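Polyphosphate kinase (Porphyromonas gingivalis, PDB 2O8R) probably catalyses the reversible transfer of the terminal phosphate of ATP to a growing chain of inorganic polyphosphate. Local coordinates at residues Y130-R133 and F134-E138; L195-L198 and Q199-F203; L418-R421 and M422-G426. The protein carries 3 engineered substitutions. One frame throughout, in Å; residues are numbered along the deposited sequence.

Interaction 1: residues Y130-R133 and F134-E138; sequences YLRR and FFHEE
A salt bridge of i to i+4 spacing joins R133 to E137 along the outer side of helix 125-139, and Y130 and F134 pair at the same spacing, starting three residues earlier. R133 NE lies 2.8 Å from E137 OE1, and R133 NH2 reaches that same oxygen at 3.1 Å. Both hydrogen bonds are weak because their N-H directions are bent. OE1 arrives at the guanidinium edge, near its plane, with the carboxylate plane at 80° to it: this is not a coplanar two-oxygen pairing, since OE1 alone takes both N-H groups. The arginine bends at its third torsion (chi3 85°), and its head group lies on the C-terminal side of its CA, beside E137. The helix belongs to the middle domain of the PPK1 family: L131 and F135 pack inward on I212 of helix 209-214, F135 stacks on H216, and F134 touches F410 of the second subunit. Y130 and F134 leave the helix in the same direction. Their planes differ by 23°, with centroids 5.8 Å apart, so the rings are slid past each other and scarcely overlap; the approach is made by Y130 OH, 3.8 Å from F134 CD1. R132 O accepts twice from H136, from the backbone N at 3.1 Å and from ND1 at 2.8 Å. The two donors come from opposite faces of the carbonyl plane, and the oxygen lies in the imidazole plane.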
loop_
_atom_site.group_PDB
_atom_site.type_symbol
_atom_site.label_atom_id
_atom_site.label_comp_id
_atom_site.label_asym_id
_atom_site.label_seq_id
_atom_site.Cartn_x
_atom_site.Cartn_y
_atom_site.Cartn_z
ATOM N N TYR A 130 -16.467 -5.233 27.791
ATOM C CA TYR A 130 -16.037 -4.811 26.472
ATOM C C TYR A 130 -15.262 -5.903 25.734
ATOM O O TYR A 130 -15.633 -6.291 24.632
ATOM C CB TYR A 130 -15.190 -3.545 26.557
ATOM C CG TYR A 130 -14.689 -3.121 25.209
ATOM C CD1 TYR A 130 -15.533 -2.483 24.316
ATOM C CD2 TYR A 130 -13.379 -3.389 24.811
ATOM C CE1 TYR A 130 -15.087 -2.094 23.072
ATOM C CE2 TYR A 130 -12.926 -3.010 23.567
ATOM C CZ TYR A 130 -13.785 -2.358 22.699
ATOM O OH TYR A 130 -13.358 -1.963 21.449
ATOM N N LEU A 131 -14.194 -6.396 26.360
ATOM C CA LEU A 131 -13.297 -7.377 25.743
ATOM C C LEU A 131 -13.977 -8.688 25.422
ATOM O O LEU A 131 -13.708 -9.285 24.388
ATOM C CB LEU A 131 -12.065 -7.616 26.617
ATOM C CG LEU A 131 -11.116 -6.411 26.583
ATOM C CD1 LEU A 131 -10.069 -6.450 27.674
ATOM C CD2 LEU A 131 -10.466 -6.353 25.226
ATOM N N ARG A 132 -14.875 -9.120 26.298
ATOM C CA ARG A 132 -15.671 -10.315 26.052
ATOM C C ARG A 132 -16.512 -10.121 24.804
ATOM O O ARG A 132 -16.649 -11.041 23.998
ATOM C CB ARG A 132 -16.547 -10.639 27.260
ATOM C CG ARG A 132 -17.418 -11.846 27.105
ATOM C CD ARG A 132 -17.663 -12.506 28.446
ATOM N NE ARG A 132 -19.020 -13.046 28.540
ATOM C CZ ARG A 132 -19.518 -13.660 29.612
ATOM N NH1 ARG A 132 -18.769 -13.839 30.700
ATOM N NH2 ARG A 132 -20.771 -14.096 29.597
ATOM N N ARG A 133 -17.046 -8.917 24.619
ATOM C CA ARG A 133 -17.832 -8.649 23.409
ATOM C C ARG A 133 -16.889 -8.670 22.223
ATOM O O ARG A 133 -17.138 -9.381 21.241
ATOM C CB ARG A 133 -18.564 -7.306 23.494
ATOM C CG ARG A 133 -19.874 -7.242 22.732
ATOM C CD ARG A 133 -20.220 -5.813 22.315
ATOM N NE ARG A 133 -19.562 -5.458 21.054
ATOM C CZ ARG A 133 -18.413 -4.787 20.940
ATOM N NH1 ARG A 133 -17.761 -4.360 22.017
ATOM N NH2 ARG A 133 -17.914 -4.535 19.735
ATOM N N PHE A 134 -15.784 -7.930 22.370
ATOM C CA PHE A 134 -14.761 -7.755 21.334
ATOM C C PHE A 134 -14.231 -9.090 20.876
ATOM O O PHE A 134 -14.166 -9.360 19.675
ATOM C CB PHE A 134 -13.608 -6.919 21.877
ATOM C CG PHE A 134 -12.603 -6.476 20.835
ATOM C CD1 PHE A 134 -12.877 -5.413 19.991
ATOM C CD2 PHE A 134 -11.359 -7.087 20.743
ATOM C CE1 PHE A 134 -11.947 -4.987 19.065
ATOM C CE2 PHE A 134 -10.426 -6.664 19.812
ATOM C CZ PHE A 134 -10.718 -5.610 18.982
ATOM N N PHE A 135 -13.858 -9.929 21.837
ATOM C CA PHE A 135 -13.395 -11.247 21.492
ATOM C C PHE A 135 -14.461 -11.955 20.677
ATOM O O PHE A 135 -14.165 -12.468 19.597
ATOM C CB PHE A 135 -13.015 -12.089 22.703
ATOM C CG PHE A 135 -12.647 -13.486 22.336
ATOM C CD1 PHE A 135 -11.386 -13.765 21.820
ATOM C CD2 PHE A 135 -13.570 -14.515 22.437
ATOM C CE1 PHE A 135 -11.034 -15.061 21.448
ATOM C CE2 PHE A 135 -13.227 -15.811 22.065
ATOM C CZ PHE A 135 -11.950 -16.085 21.572
ATOM N N HIS A 136 -15.699 -11.952 21.167
ATOM C CA HIS A 136 -16.770 -12.663 20.460
ATOM C C HIS A 136 -17.061 -12.101 19.077
ATOM O O HIS A 136 -17.051 -12.843 18.104
ATOM C CB HIS A 136 -18.043 -12.790 21.312
ATOM C CG HIS A 136 -17.965 -13.883 22.338
ATOM N ND1 HIS A 136 -17.437 -13.688 23.598
ATOM C CD2 HIS A 136 -18.309 -15.191 22.278
ATOM C CE1 HIS A 136 -17.473 -14.823 24.273
ATOM N NE2 HIS A 136 -17.996 -15.752 23.493
ATOM N N GLU A 137 -17.276 -10.797 18.968
ATOM C CA GLU A 137 -17.696 -10.242 17.685
ATOM C C GLU A 137 -16.546 -9.971 16.720
ATOM O O GLU A 137 -16.737 -10.027 15.510
ATOM C CB GLU A 137 -18.500 -8.957 17.873
ATOM C CG GLU A 137 -19.798 -9.089 18.639
ATOM C CD GLU A 137 -20.478 -7.737 18.842
ATOM O OE1 GLU A 137 -19.853 -6.692 18.538
ATOM O OE2 GLU A 137 -21.640 -7.712 19.303
ATOM N N GLU A 138 -15.362 -9.668 17.245
ATOM C CA GLU A 138 -14.264 -9.187 16.397
ATOM C C GLU A 138 -13.053 -10.123 16.256
ATOM O O GLU A 138 -12.519 -10.276 15.162
ATOM C CB GLU A 138 -13.793 -7.814 16.879
ATOM C CG GLU A 138 -14.874 -6.751 16.882
ATOM C CD GLU A 138 -14.948 -5.973 15.590
ATOM O OE1 GLU A 138 -14.278 -6.360 14.610
ATOM O OE2 GLU A 138 -15.677 -4.959 15.555
#

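Interaction 2: residues L195-L198 and Q199-F203; sequences LPRL and QTDTF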
loop_
_atom_site.group_PDB
_atom_site.type_symbol
_atom_site.label_atom_id
_atom_site.label_comp_id
_atom_site.label_asym_id
_atom_site.label_seq_id
_atom_site.Cartn_x
_atom_site.Cartn_y
_atom_site.Cartn_z
ATOM N N LEU A 195 -9.105 0.230 25.227
ATOM C CA LEU A 195 -10.313 -0.060 25.994
ATOM C C LEU A 195 -11.030 1.246 26.277
ATOM O O LEU A 195 -10.377 2.255 26.538
ATOM C CB LEU A 195 -9.956 -0.753 27.307
ATOM C CG LEU A 195 -9.184 -2.075 27.221
ATOM C CD1 LEU A 195 -9.286 -2.825 28.525
ATOM C CD2 LEU A 195 -9.722 -2.932 26.122
ATOM N N PRO A 196 -12.376 1.246 26.216
ATOM C CA PRO A 196 -13.134 2.502 26.359
ATOM C C PRO A 196 -12.879 3.265 27.667
ATOM O O PRO A 196 -12.533 2.681 28.702
ATOM C CB PRO A 196 -14.594 2.052 26.228
ATOM C CG PRO A 196 -14.513 0.764 25.443
ATOM C CD PRO A 196 -13.271 0.099 25.980
ATOM N N ARG A 197 -13.059 4.575 27.606
ATOM C CA ARG A 197 -12.487 5.459 28.601
ATOM C C ARG A 197 -13.428 6.618 28.868
ATOM O O ARG A 197 -14.208 6.998 28.005
ATOM C CB ARG A 197 -11.196 6.010 28.022
ATOM C CG ARG A 197 -10.230 6.500 29.016
ATOM C CD ARG A 197 -9.372 7.565 28.411
ATOM N NE ARG A 197 -8.788 8.362 29.477
ATOM C CZ ARG A 197 -8.874 9.681 29.539
ATOM N NH1 ARG A 197 -9.492 10.347 28.565
ATOM N NH2 ARG A 197 -8.327 10.329 30.559
ATOM N N LEU A 198 -13.329 7.189 30.061
ATOM C CA LEU A 198 -14.097 8.362 30.446
ATOM C C LEU A 198 -13.100 9.439 30.772
ATOM O O LEU A 198 -12.046 9.122 31.327
ATOM C CB LEU A 198 -14.844 8.084 31.741
ATOM C CG LEU A 198 -15.858 6.963 31.858
ATOM C CD1 LEU A 198 -16.087 6.767 33.344
ATOM C CD2 LEU A 198 -17.147 7.310 31.124
ATOM N N GLN A 199 -13.428 10.706 30.491
ATOM C CA GLN A 199 -12.481 11.801 30.775
ATOM C C GLN A 199 -12.068 11.818 32.238
ATOM O O GLN A 199 -10.987 12.284 32.583
ATOM C CB GLN A 199 -13.026 13.163 30.372
ATOM C CG GLN A 199 -13.305 13.311 28.896
ATOM C CD GLN A 199 -13.425 14.766 28.477
ATOM O OE1 GLN A 199 -13.612 15.654 29.311
ATOM N NE2 GLN A 199 -13.314 15.019 27.179
ATOM N N THR A 200 -12.918 11.251 33.087
ATOM C CA THR A 200 -12.654 11.201 34.516
ATOM C C THR A 200 -11.605 10.143 34.873
ATOM O O THR A 200 -11.157 10.076 36.012
ATOM C CB THR A 200 -13.953 10.925 35.301
ATOM O OG1 THR A 200 -14.463 9.637 34.939
ATOM C CG2 THR A 200 -15.006 11.995 34.988
ATOM N N ASP A 201 -11.227 9.321 33.892
ATOM C CA ASP A 201 -10.318 8.193 34.109
ATOM C C ASP A 201 -8.878 8.643 34.285
ATOM O O ASP A 201 -8.474 9.697 33.787
ATOM C CB ASP A 201 -10.410 7.192 32.954
ATOM C CG ASP A 201 -11.318 6.018 33.263
ATOM O OD1 ASP A 201 -10.962 5.233 34.164
ATOM O OD2 ASP A 201 -12.363 5.861 32.589
ATOM N N THR A 202 -8.103 7.834 34.994
ATOM C CA THR A 202 -6.707 8.166 35.246
ATOM C C THR A 202 -5.816 7.821 34.050
ATOM O O THR A 202 -4.818 8.480 33.809
ATOM C CB THR A 202 -6.191 7.473 36.519
ATOM O OG1 THR A 202 -7.255 7.382 37.481
ATOM C CG2 THR A 202 -5.036 8.257 37.120
ATOM N N PHE A 203 -6.198 6.799 33.292
ATOM C CA PHE A 203 -5.382 6.314 32.188
ATOM C C PHE A 203 -6.151 6.125 30.890
ATOM O O PHE A 203 -7.393 6.042 30.861
ATOM C CB PHE A 203 -4.757 4.944 32.523
ATOM C CG PHE A 203 -4.065 4.882 33.852
ATOM C CD1 PHE A 203 -2.859 5.548 34.060
ATOM C CD2 PHE A 203 -4.610 4.144 34.892
ATOM C CE1 PHE A 203 -2.214 5.491 35.293
ATOM C CE2 PHE A 203 -3.974 4.076 36.130
ATOM C CZ PHE A 203 -2.771 4.752 36.330
#
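The side chains of R197 and D201 run antiparallel past one another, with guanidinium and carboxylate planes 44° apart. Their charged atoms do not meet, since R197 NE and D201 OD2 are 5.4 Å apart; the contact between the two side chains is aliphatic, CG of R197 lying 4.0 Å from CB of D201. Each polar end goes to the backbone instead. Stretched out as far as NE, R197 carries that atom to F203 O at 3.0 Å. The oxygen sits in the guanidinium plane, whereas the donor stands 57° out of the carbonyl plane and so misses the lone pairs. R197 NH2 adds a weak bond to D201 O, and Y204 engages the arginine by a cation-pi contact. R197 and F203 flank a type I beta turn from L198 to D201, in the loop connecting strands 192-195 and 204-208 of the middle domain. D201 N closes the turn on L198 O at 2.7 Å. The D201 side chain points back across the turn, and its OD2 accepts from L198 N at 3.0 Å through the anti lone pair, the one facing away from the other carboxylate oxygen. The L198 side chain crosses that carboxylate, its CB 3.4 Å from D201 OD2, and runs alongside T200.

Interaction 3: residues L418-R421 and M422-G426; sequences LSER and MRRSG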
loop_
_atom_site.group_PDB
_atom_site.type_symbol
_atom_site.label_atom_id
_atom_site.label_comp_id
_atom_site.label_asym_id
_atom_site.label_seq_id
_atom_site.Cartn_x
_atom_site.Cartn_y
_atom_site.Cartn_z
ATOM N N LEU A 418 2.996 -0.115 -12.883
ATOM C CA LEU A 418 3.635 1.192 -12.721
ATOM C C LEU A 418 4.760 1.417 -13.744
ATOM O O LEU A 418 4.898 2.515 -14.290
ATOM C CB LEU A 418 4.128 1.381 -11.282
ATOM C CG LEU A 418 5.183 2.452 -10.981
ATOM C CD1 LEU A 418 4.684 3.857 -11.217
ATOM C CD2 LEU A 418 5.640 2.315 -9.560
ATOM N N SER A 419 5.544 0.374 -14.008
ATOM C CA SER A 419 6.619 0.453 -14.995
ATOM C C SER A 419 6.069 0.613 -16.407
ATOM O O SER A 419 6.642 1.333 -17.229
ATOM C CB SER A 419 7.498 -0.792 -14.933
ATOM O OG SER A 419 8.045 -0.948 -13.641
ATOM N N GLU A 420 4.957 -0.061 -16.682
ATOM C CA GLU A 420 4.364 0.009 -17.992
ATOM C C GLU A 420 3.753 1.396 -18.173
ATOM O O GLU A 420 3.810 1.963 -19.265
ATOM C CB GLU A 420 3.361 -1.140 -18.228
ATOM C CG GLU A 420 1.956 -0.944 -17.658
ATOM C CD GLU A 420 1.072 -2.180 -17.780
ATOM O OE1 GLU A 420 -0.143 -2.018 -18.042
ATOM O OE2 GLU A 420 1.589 -3.309 -17.611
ATOM N N ARG A 421 3.222 1.963 -17.092
ATOM C CA ARG A 421 2.657 3.291 -17.165
ATOM C C ARG A 421 3.752 4.290 -17.488
ATOM O O ARG A 421 3.545 5.217 -18.283
ATOM C CB ARG A 421 1.969 3.668 -15.859
ATOM C CG ARG A 421 1.376 5.064 -15.882
ATOM C CD ARG A 421 0.598 5.373 -14.623
ATOM N NE ARG A 421 1.419 6.060 -13.639
ATOM C CZ ARG A 421 1.678 5.604 -12.421
ATOM N NH1 ARG A 421 2.439 6.320 -11.612
ATOM N NH2 ARG A 421 1.176 4.447 -12.007
HETATM N N MSE A 422 4.917 4.087 -16.878
HETATM C CA MSE A 422 6.060 4.973 -17.085
HETATM C C MSE A 422 6.629 4.863 -18.492
HETATM O O MSE A 422 6.924 5.884 -19.121
HETATM C CB MSE A 422 7.150 4.687 -16.068
HETATM C CG MSE A 422 6.797 5.106 -14.659
HETATM SE SE MSE A 422 7.998 4.270 -13.370
HETATM C CE MSE A 422 9.621 5.294 -13.760
ATOM N N ARG A 423 6.776 3.627 -18.976
ATOM C CA ARG A 423 7.258 3.372 -20.338
ATOM C C ARG A 423 6.314 3.997 -21.362
ATOM O O ARG A 423 6.752 4.612 -22.335
ATOM C CB ARG A 423 7.418 1.873 -20.597
ATOM C CG ARG A 423 8.615 1.239 -19.883
ATOM C CD ARG A 423 8.675 -0.273 -20.117
ATOM N NE ARG A 423 9.459 -0.976 -19.098
ATOM C CZ ARG A 423 10.781 -1.153 -19.141
ATOM N NH1 ARG A 423 11.397 -1.810 -18.162
ATOM N NH2 ARG A 423 11.496 -0.677 -20.156
ATOM N N ARG A 424 5.020 3.850 -21.100
ATOM C CA ARG A 424 3.962 4.443 -21.900
ATOM C C ARG A 424 4.097 5.947 -21.881
ATOM O O ARG A 424 3.899 6.599 -22.893
ATOM C CB ARG A 424 2.598 3.994 -21.357
ATOM C CG ARG A 424 1.363 4.812 -21.747
ATOM C CD ARG A 424 0.059 4.005 -21.559
ATOM N NE ARG A 424 -0.057 3.365 -20.244
ATOM C CZ ARG A 424 0.245 2.089 -19.983
ATOM N NH1 ARG A 424 0.699 1.294 -20.947
ATOM N NH2 ARG A 424 0.102 1.606 -18.750
ATOM N N SER A 425 4.468 6.502 -20.734
ATOM C CA SER A 425 4.667 7.943 -20.639
ATOM C C SER A 425 5.880 8.366 -21.448
ATOM O O SER A 425 6.047 9.551 -21.741
ATOM C CB SER A 425 4.820 8.386 -19.185
ATOM O OG SER A 425 3.717 7.954 -18.408
ATOM N N GLY A 426 6.723 7.394 -21.803
ATOM C CA GLY A 426 7.904 7.656 -22.616
ATOM C C GLY A 426 9.208 7.458 -21.881
ATOM O O GLY A 426 10.277 7.494 -22.502
#
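R421 O is gripped by two donors of S425, the hydroxyl OG at 2.7 Å and the backbone N at 2.9 Å. They reach it from opposite faces of the carbonyl plane, each tilted from that plane. S425 OG lies beside its own backbone N (chi1 -55°), which turns the hydroxyl back toward the preceding turn; it also has a weak bond with Q395. The pair sits at the C-terminal end of helix 416-425, where G426 leaves helical geometry at a positive phi of 113° and closes a Schellman motif, its N bonded to R423 O at 2.8 Å. The helix forms the connection of a beta-alpha-beta crossover in the phospholipase D-like C-terminal domain 1, between the parallel neighbouring strands 399-404 and 428-431. The polar end of R421 turns to partners outside the two segments: NE forms a salt bridge with E391, NH1 bonds to N383, and the residue packs on S385 of the second subunit.

On the exposed side E420 and R424 extend in the same direction. Their carboxylate and guanidinium planes stand 88° apart, and the salt bridge is long, 3.7 Å from E420 OE1 to R424 NH2. R424 NH2 comes closer to E420 CG, at 3.3 Å. One face of the bent arginine's guanidinium lies over E420 O, which is 3.6 Å from R424 CZ and already accepts R424 N. The buried side chains here are L418 and M422. Selenomethionine M422 packs on V380, I387 and I429, and L418 lies with its side chain about 8 Å from that of R379, a predicted magnesium-binding residue. The two side chains meet at a slant, L418 CD1 touching M422 SE at 4.0 Å.

How the interactions relate
From the N terminus the three contacts follow in series; none nests in or crosses another, and each is local, joining two contiguous segments of the chain. Interaction 1 links successive turns of helix 125-139. Interaction 2 closes the beta turn between strands 192-195 and 204-208 in the same middle domain. Their centres are 19 Å apart, yet they touch: L131 CD2 meets L195 CD2 at 3.6 Å, and Y130 CD1 meets P196 CG at 3.6 Å, so the helix is packed against the end of strand 192-195. Interaction 3 ends helix 416-425 in C-terminal domain 1, its nearest atoms about 32 Å from interaction 1 and about 38 Å from interaction 2.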